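Long-range contacts in carbohydrate oxidase (Microdochium nivale, PDB 3RJA), which catalyses the FAD-dependent oxidation of the C1 hydroxyl of mono-, oligo- and polysaccharides to lactones, reducing molecular oxygen to hydrogen peroxide: residues F247-Y252 with W353-D358; S323-S328 with L383-F388. One frame throughout, in Å; residues are numbered along the deposited sequence.

Both interactions are buried antiparallel strand pairings in one antiparallel sheet, whose strands run in the order 245-251, 352-359, 384-392, 318-326 across its middle. Interaction 1 joins the first two and interaction 2 the last two; the gap is bridged by the middle pair, where D358 N lies 2.8 Å from L385 O, a probable hydrogen bond. Each contact has one face towards the bound disaccharide analogue and the flavin, and one under helices. On the substrate side interaction 1 is the richer, with an arginine-aspartate salt bridge and two aromatic rings against the sugar, whereas interaction 2 sends in Q387. The helix side of interaction 2 is largely leucine, isoleucine and aromatic carbon.

Interaction 1 of 2, residues F247-Y252 with W353-D358; sequences FRIGDY and WFYQLD. With ABL ((2R,3R,4R,5R)-4,5-dihydroxy-2-(hydroxymethyl)-6-oxopiperidin-3-yl beta-D-glucopyranoside), chain G.
Y252 and F354 set their rings obliquely, planes 59° apart, with Y252 CD1 reaching F354 CB at 3.4 Å. The Y252 ring is swung beside its own backbone N, CG anti to the carbonyl carbon (chi1 -42°), which carries the hydroxyl back along the strand to Q356, where OH comes 3.6 Å from CG; that hydroxyl is hydrogen-bonded to E260. The glucosyl unit of the ligand lies over one face of the Y252 ring, its C6 3.4 Å from CE1 and displaced toward the rim, while F354 CE2 meets ligand C1. With an alanine at Y252, the sugar would probably lose the aromatic surface under C6 and E260 its hydroxyl partner. Further along, the guanidinium of R248 and the amide of Q356 are stacked, planes 17° apart. D358 runs alongside R248, and in the modelled conformers, one of two each, R248 NH2 makes a salt bridge with D358, its hydrogen bond to OD2 (2.7 Å) using the syn lone pair and tilted out of the guanidinium plane. All this belongs to the sheet of the substrate domain, as in other flavin oxidases of this family: one face lines the pocket beside the FAD, the other carries helices. I249 and L357, a hydrogen-bonded antiparallel pair, point to that second face; L357 N donates to I249 O at 2.7 Å, and their CD1 methyls touch at 4.0 Å; I249 packs on helix 223-239, L357 on strand 384-392. Beside them D251 CB packs on Y355 CE2 at 3.5 Å, and D251 OD2 and Y355 OH both bond to the hydroxyl of Y341.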
loop_
_atom_site.group_PDB
_atom_site.type_symbol
_atom_site.label_atom_id
_atom_site.label_comp_id
_atom_site.label_asym_id
_atom_site.label_seq_id
_atom_site.Cartn_x
_atom_site.Cartn_y
_atom_site.Cartn_z
ATOM N N PHE A 247 -1.246 -1.363 16.017
ATOM C CA PHE A 247 -0.610 -0.067 16.286
ATOM C C PHE A 247 0.696 0.162 15.551
ATOM O O PHE A 247 1.256 -0.760 14.910
ATOM C CB PHE A 247 -0.454 0.164 17.819
ATOM C CG PHE A 247 0.683 -0.622 18.471
ATOM C CD1 PHE A 247 0.569 -1.985 18.718
ATOM C CD2 PHE A 247 1.845 0.025 18.857
ATOM C CE1 PHE A 247 1.613 -2.704 19.358
ATOM C CE2 PHE A 247 2.916 -0.687 19.493
ATOM C CZ PHE A 247 2.787 -2.035 19.739
ATOM N N ARG A 248 1.182 1.382 15.709
ATOM C CA ARG A 248 2.487 1.793 15.186
ATOM C C ARG A 248 3.119 2.898 16.035
ATOM O O ARG A 248 2.437 3.554 16.813
ATOM C CB ARG A 248 2.377 2.253 13.721
ATOM C CG ARG A 248 1.283 3.311 13.402
ATOM C CD ARG A 248 1.602 3.991 12.048
ATOM N NE ARG A 248 0.471 4.670 11.421
ATOM C CZ ARG A 248 -0.115 4.264 10.292
ATOM N NH1 ARG A 248 -1.129 4.956 9.789
ATOM N NH2 ARG A 248 0.311 3.171 9.661
ATOM N N ILE A 249 4.430 3.081 15.887
ATOM C CA ILE A 249 5.108 4.284 16.382
ATOM C C ILE A 249 5.203 5.213 15.180
ATOM O O ILE A 249 5.598 4.787 14.083
ATOM C CB ILE A 249 6.551 4.025 16.870
ATOM C CG1 ILE A 249 6.582 2.989 17.996
ATOM C CG2 ILE A 249 7.239 5.342 17.322
ATOM C CD1 ILE A 249 7.947 2.275 18.143
ATOM N N GLY A 250 4.847 6.481 15.381
ATOM C CA GLY A 250 4.945 7.477 14.332
ATOM C C GLY A 250 5.498 8.762 14.918
ATOM O O GLY A 250 5.248 9.052 16.078
ATOM N N ASP A 251 6.271 9.499 14.123
ATOM C CA ASP A 251 6.713 10.844 14.481
ATOM C C ASP A 251 6.487 11.792 13.306
ATOM O O ASP A 251 7.119 11.639 12.259
ATOM C CB ASP A 251 8.182 10.838 14.866
ATOM C CG ASP A 251 8.638 12.165 15.508
ATOM O OD1 ASP A 251 7.822 13.126 15.630
ATOM O OD2 ASP A 251 9.831 12.218 15.890
ATOM N N TYR A 252 5.575 12.743 13.505
ATOM C CA TYR A 252 5.237 13.787 12.546
ATOM C C TYR A 252 5.711 15.169 13.039
ATOM O O TYR A 252 5.425 16.183 12.405
ATOM C CB TYR A 252 3.713 13.804 12.315
ATOM C CG TYR A 252 3.180 12.392 12.195
ATOM C CD1 TYR A 252 3.370 11.657 11.009
ATOM C CD2 TYR A 252 2.555 11.764 13.273
ATOM C CE1 TYR A 252 2.939 10.351 10.898
ATOM C CE2 TYR A 252 2.115 10.438 13.165
ATOM C CZ TYR A 252 2.309 9.752 11.967
ATOM O OH TYR A 252 1.892 8.456 11.826
ATOM N N TRP A 353 8.614 15.853 7.278
ATOM C CA TRP A 353 8.982 14.451 7.110
ATOM C C TRP A 353 8.338 13.665 8.234
ATOM O O TRP A 353 8.041 14.234 9.290
ATOM C CB TRP A 353 10.510 14.221 7.069
ATOM C CG TRP A 353 11.262 14.623 8.333
ATOM C CD1 TRP A 353 11.988 15.788 8.531
ATOM C CD2 TRP A 353 11.382 13.872 9.559
ATOM N NE1 TRP A 353 12.525 15.803 9.798
ATOM C CE2 TRP A 353 12.166 14.655 10.458
ATOM C CE3 TRP A 353 10.891 12.627 9.993
ATOM C CZ2 TRP A 353 12.495 14.215 11.763
ATOM C CZ3 TRP A 353 11.193 12.198 11.294
ATOM C CH2 TRP A 353 11.980 13.001 12.171
ATOM N N PHE A 354 8.135 12.364 7.998
ATOM C CA PHE A 354 7.768 11.427 9.046
ATOM C C PHE A 354 8.375 10.027 8.821
ATOM O O PHE A 354 8.821 9.694 7.712
ATOM C CB PHE A 354 6.247 11.377 9.238
ATOM C CG PHE A 354 5.502 10.707 8.110
ATOM C CD1 PHE A 354 5.478 9.319 8.000
ATOM C CD2 PHE A 354 4.786 11.477 7.173
ATOM C CE1 PHE A 354 4.760 8.690 6.960
ATOM C CE2 PHE A 354 4.065 10.874 6.141
ATOM C CZ PHE A 354 4.055 9.468 6.032
ATOM N N TYR A 355 8.417 9.231 9.888
ATOM C CA TYR A 355 8.546 7.772 9.748
ATOM C C TYR A 355 7.345 7.146 10.467
ATOM O O TYR A 355 6.757 7.748 11.362
ATOM C CB TYR A 355 9.861 7.243 10.341
ATOM C CG TYR A 355 9.927 7.394 11.848
ATOM C CD1 TYR A 355 9.317 6.464 12.684
ATOM C CD2 TYR A 355 10.595 8.488 12.438
ATOM C CE1 TYR A 355 9.372 6.597 14.057
ATOM C CE2 TYR A 355 10.660 8.636 13.815
ATOM C CZ TYR A 355 10.041 7.683 14.616
ATOM O OH TYR A 355 10.065 7.798 15.979
ATOM N N GLN A 356 6.984 5.937 10.061
ATOM C CA GLN A 356 6.030 5.101 10.786
ATOM C C GLN A 356 6.661 3.746 10.949
ATOM O O GLN A 356 7.149 3.162 9.971
ATOM C CB GLN A 356 4.699 4.982 10.036
ATOM C CG GLN A 356 4.029 6.321 9.849
ATOM C CD GLN A 356 2.849 6.301 8.922
ATOM O OE1 GLN A 356 1.858 7.016 9.133
ATOM N NE2 GLN A 356 2.941 5.502 7.878
ATOM N N LEU A 357 6.675 3.258 12.191
ATOM C CA LEU A 357 7.091 1.904 12.495
ATOM C C LEU A 357 5.842 1.082 12.838
ATOM O O LEU A 357 5.366 1.093 13.996
ATOM C CB LEU A 357 8.099 1.889 13.637
ATOM C CG LEU A 357 9.304 2.863 13.636
ATOM C CD1 LEU A 357 10.232 2.624 14.849
ATOM C CD2 LEU A 357 10.137 2.823 12.380
ATOM N N ASP A 358 5.335 0.397 11.804
ATOM C CA ASP A 358 4.115 -0.398 11.923
ATOM C C ASP A 358 4.383 -1.800 12.455
ATOM O O ASP A 358 5.274 -2.490 11.985
ATOM C CB ASP A 358 3.369 -0.463 10.588
ATOM C CG ASP A 358 2.626 0.823 10.297
ATOM O OD1 ASP A 358 3.295 1.795 9.896
ATOM O OD2 ASP A 358 1.390 0.882 10.520
HETATM C C1A ABL G . 0.651 6.072 4.231
HETATM O O1A ABL G . 0.859 4.894 3.859
HETATM C C2A ABL G . 0.295 6.387 5.699
HETATM O O2A ABL G . -0.475 5.294 6.198
HETATM C C3A ABL G . -0.471 7.722 5.876
HETATM O O3A ABL G . -0.442 8.037 7.290
HETATM C C4A ABL G . 0.254 8.823 5.128
HETATM O O1 ABL G . -0.399 10.107 5.301
HETATM C C5A ABL G . 0.268 8.481 3.597
HETATM N N5 ABL G . 0.752 7.096 3.351
HETATM C C6A ABL G . 1.209 9.409 2.787
HETATM O O6A ABL G . 0.824 9.551 1.407
HETATM C C1 ABL G . 0.124 11.047 6.283
HETATM C C2 ABL G . -0.261 12.498 5.899
HETATM O O2 ABL G . 0.273 12.783 4.601
HETATM C C3 ABL G . 0.276 13.464 6.964
HETATM O O3 ABL G . -0.073 14.815 6.667
HETATM C C4 ABL G . -0.247 13.013 8.366
HETATM O O4 ABL G . 0.200 13.874 9.404
HETATM C C5 ABL G . 0.200 11.574 8.649
HETATM O O5 ABL G . -0.315 10.726 7.594
HETATM C C6 ABL G . -0.240 11.081 10.033
HETATM O O6 ABL G . -1.606 11.199 10.275
HETATM O O HOH W 1 8.923 14.471 11.788
#

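Interaction 2 of 2, residues S323-S328 with L383-F388; sequences SLTLKS and LWLIQF. With ABL ((2R,3R,4R,5R)-4,5-dihydroxy-2-(hydroxymethyl)-6-oxopiperidin-3-yl beta-D-glucopyranoside), chain G.
L326 overlaps the end of I386, the two CD1 methyls only 3.5 Å apart, tighter than usual for carbons. The pair is diagonal, since L326 is in register with W384 and I386 with L324. L324 likewise leans across to F388, touching the ring edge with CD1 4.1 Å from CE2. These side chains occupy the face under helices: L324 and F388 meet helix 403-414, and W384 meets helix 223-239. The indole of W384 has L383 CD2 over one face, 3.5 Å above the plane, and the backbone of S328 at its edge; NE1 is hydrogen-bonded to E234, whose other carboxylate oxygen takes S328 OG. Here the strand pairing ends in a classic beta bulge, L383 and W384 both facing L326. W384 N donates to L326 O at 3.1 Å (168°), and L383 N adds a weak, bent bond to the same oxygen. Two residues further along, L324 and I386 form a hydrogen-bonded antiparallel pair, with I386 N on L324 O at 2.7 Å. The opposite face is turned to the active site. T325 CG2 meets L385 CD1 at 4.1 Å, and L385 lies close to the FAD. Q387 reaches the ligand: CG is anti to the backbone N (chi1 -178°) and the chain is extended, which puts NE2 3.1 Å from O1A, the lactam carbonyl of the substrate analogue, in a weak hydrogen bond. The other end of that amide, OE1, is hydrogen-bonded to the hydroxyl of Y72, itself bonded to the ligand, which is consistent with the amide being turned this way.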
loop_
_atom_site.group_PDB
_atom_site.type_symbol
_atom_site.label_atom_id
_atom_site.label_comp_id
_atom_site.label_asym_id
_atom_site.label_seq_id
_atom_site.Cartn_x
_atom_site.Cartn_y
_atom_site.Cartn_z
ATOM N N SER A 323 11.071 2.623 2.112
ATOM C CA SER A 323 10.522 1.659 3.054
ATOM C C SER A 323 11.559 0.630 3.490
ATOM O O SER A 323 12.621 0.517 2.894
ATOM C CB SER A 323 9.291 0.933 2.453
ATOM O OG SER A 323 9.686 -0.054 1.488
ATOM N N LEU A 324 11.202 -0.116 4.537
ATOM C CA LEU A 324 11.923 -1.295 5.009
ATOM C C LEU A 324 10.930 -2.227 5.646
ATOM O O LEU A 324 9.975 -1.775 6.308
ATOM C CB LEU A 324 12.981 -0.927 6.058
ATOM C CG LEU A 324 14.281 -0.307 5.522
ATOM C CD1 LEU A 324 15.192 0.141 6.684
ATOM C CD2 LEU A 324 15.010 -1.286 4.563
ATOM N N THR A 325 11.158 -3.526 5.450
ATOM C CA THR A 325 10.484 -4.538 6.232
ATOM C C THR A 325 11.633 -5.280 6.964
ATOM O O THR A 325 12.628 -5.612 6.358
ATOM C CB THR A 325 9.597 -5.472 5.346
ATOM O OG1 THR A 325 10.412 -6.204 4.399
ATOM C CG2 THR A 325 8.530 -4.648 4.549
ATOM N N LEU A 326 11.506 -5.509 8.269
ATOM C CA LEU A 326 12.615 -6.123 9.023
ATOM C C LEU A 326 12.149 -7.268 9.867
ATOM O O LEU A 326 11.080 -7.181 10.482
ATOM C CB LEU A 326 13.270 -5.110 9.964
ATOM C CG LEU A 326 13.602 -3.700 9.457
ATOM C CD1 LEU A 326 13.983 -2.829 10.690
ATOM C CD2 LEU A 326 14.730 -3.729 8.399
ATOM N N LYS A 327 12.972 -8.328 9.930
ATOM C CA LYS A 327 12.735 -9.384 10.911
ATOM C C LYS A 327 12.794 -8.810 12.320
ATOM O O LYS A 327 11.995 -9.174 13.172
ATOM C CB LYS A 327 13.757 -10.526 10.773
ATOM C CG LYS A 327 13.672 -11.207 9.432
ATOM C CD LYS A 327 14.451 -12.533 9.400
ATOM C CE LYS A 327 14.251 -13.181 8.055
ATOM N NZ LYS A 327 15.403 -14.095 7.713
ATOM N N SER A 328 13.752 -7.928 12.552
ATOM C CA SER A 328 13.963 -7.325 13.867
ATOM C C SER A 328 14.707 -6.045 13.697
ATOM O O SER A 328 15.595 -5.956 12.837
ATOM C CB SER A 328 14.844 -8.218 14.750
ATOM O OG SER A 328 15.063 -7.578 16.013
ATOM N N LEU A 383 8.620 -8.509 11.159
ATOM C CA LEU A 383 7.902 -7.941 12.271
ATOM C C LEU A 383 7.546 -6.481 12.009
ATOM O O LEU A 383 6.407 -6.047 12.293
ATOM C CB LEU A 383 8.728 -8.072 13.591
ATOM C CG LEU A 383 7.948 -7.659 14.846
ATOM C CD1 LEU A 383 8.262 -8.553 16.042
ATOM C CD2 LEU A 383 8.167 -6.191 15.209
ATOM N N TRP A 384 8.523 -5.722 11.508
ATOM C CA TRP A 384 8.347 -4.287 11.256
ATOM C C TRP A 384 8.094 -3.971 9.779
ATOM O O TRP A 384 8.806 -4.458 8.901
ATOM C CB TRP A 384 9.640 -3.537 11.631
ATOM C CG TRP A 384 9.940 -3.497 13.116
ATOM C CD1 TRP A 384 10.967 -4.140 13.774
ATOM C CD2 TRP A 384 9.234 -2.751 14.111
ATOM N NE1 TRP A 384 10.935 -3.844 15.119
ATOM C CE2 TRP A 384 9.882 -2.991 15.357
ATOM C CE3 TRP A 384 8.104 -1.919 14.080
ATOM C CZ2 TRP A 384 9.435 -2.425 16.558
ATOM C CZ3 TRP A 384 7.665 -1.344 15.282
ATOM C CH2 TRP A 384 8.328 -1.609 16.503
ATOM N N LEU A 385 7.117 -3.121 9.520
ATOM C CA LEU A 385 6.933 -2.466 8.226
ATOM C C LEU A 385 7.196 -0.962 8.486
ATOM O O LEU A 385 6.563 -0.355 9.350
ATOM C CB LEU A 385 5.504 -2.680 7.685
ATOM C CG LEU A 385 4.999 -1.688 6.611
ATOM C CD1 LEU A 385 5.824 -1.737 5.344
ATOM C CD2 LEU A 385 3.565 -1.922 6.256
ATOM N N ILE A 386 8.122 -0.376 7.738
ATOM C CA ILE A 386 8.599 0.959 8.069
ATOM C C ILE A 386 8.448 1.850 6.862
ATOM O O ILE A 386 8.892 1.493 5.766
ATOM C CB ILE A 386 10.090 0.929 8.530
ATOM C CG1 ILE A 386 10.243 0.031 9.775
ATOM C CG2 ILE A 386 10.642 2.354 8.769
ATOM C CD1 ILE A 386 11.730 -0.218 10.195
ATOM N N GLN A 387 7.812 2.996 7.073
ATOM C CA GLN A 387 7.698 4.024 6.054
ATOM C C GLN A 387 8.510 5.266 6.435
ATOM O O GLN A 387 8.465 5.721 7.595
ATOM C CB GLN A 387 6.225 4.398 5.796
ATOM C CG GLN A 387 6.106 5.455 4.662
ATOM C CD GLN A 387 4.696 5.702 4.167
ATOM O OE1 GLN A 387 4.509 6.158 3.030
ATOM N NE2 GLN A 387 3.687 5.450 5.030
ATOM N N PHE A 388 9.246 5.784 5.442
ATOM C CA PHE A 388 10.014 7.018 5.500
ATOM C C PHE A 388 9.434 7.924 4.422
ATOM O O PHE A 388 9.289 7.499 3.275
ATOM C CB PHE A 388 11.482 6.759 5.119
ATOM C CG PHE A 388 12.236 5.857 6.065
ATOM C CD1 PHE A 388 12.830 6.370 7.229
ATOM C CD2 PHE A 388 12.393 4.519 5.767
ATOM C CE1 PHE A 388 13.548 5.540 8.092
ATOM C CE2 PHE A 388 13.109 3.671 6.612
ATOM C CZ PHE A 388 13.693 4.182 7.783
HETATM C C1A ABL G . 0.651 6.072 4.231
HETATM O O1A ABL G . 0.859 4.894 3.859
HETATM C C2A ABL G . 0.295 6.387 5.699
HETATM O O2A ABL G . -0.475 5.294 6.198
HETATM C C3A ABL G . -0.471 7.722 5.876
HETATM O O3A ABL G . -0.442 8.037 7.290
HETATM C C4A ABL G . 0.254 8.823 5.128
HETATM O O1 ABL G . -0.399 10.107 5.301
HETATM C C5A ABL G . 0.268 8.481 3.597
HETATM N N5 ABL G . 0.752 7.096 3.351
HETATM C C6A ABL G . 1.209 9.409 2.787
HETATM O O6A ABL G . 0.824 9.551 1.407
HETATM C C1 ABL G . 0.124 11.047 6.283
HETATM C C2 ABL G . -0.261 12.498 5.899
HETATM O O2 ABL G . 0.273 12.783 4.601
HETATM C C3 ABL G . 0.276 13.464 6.964
HETATM O O3 ABL G . -0.073 14.815 6.667
HETATM C C4 ABL G . -0.247 13.013 8.366
HETATM O O4 ABL G . 0.200 13.874 9.404
HETATM C C5 ABL G . 0.200 11.574 8.649
HETATM O O5 ABL G . -0.315 10.726 7.594
HETATM C C6 ABL G . -0.240 11.081 10.033
HETATM O O6 ABL G . -1.606 11.199 10.275
#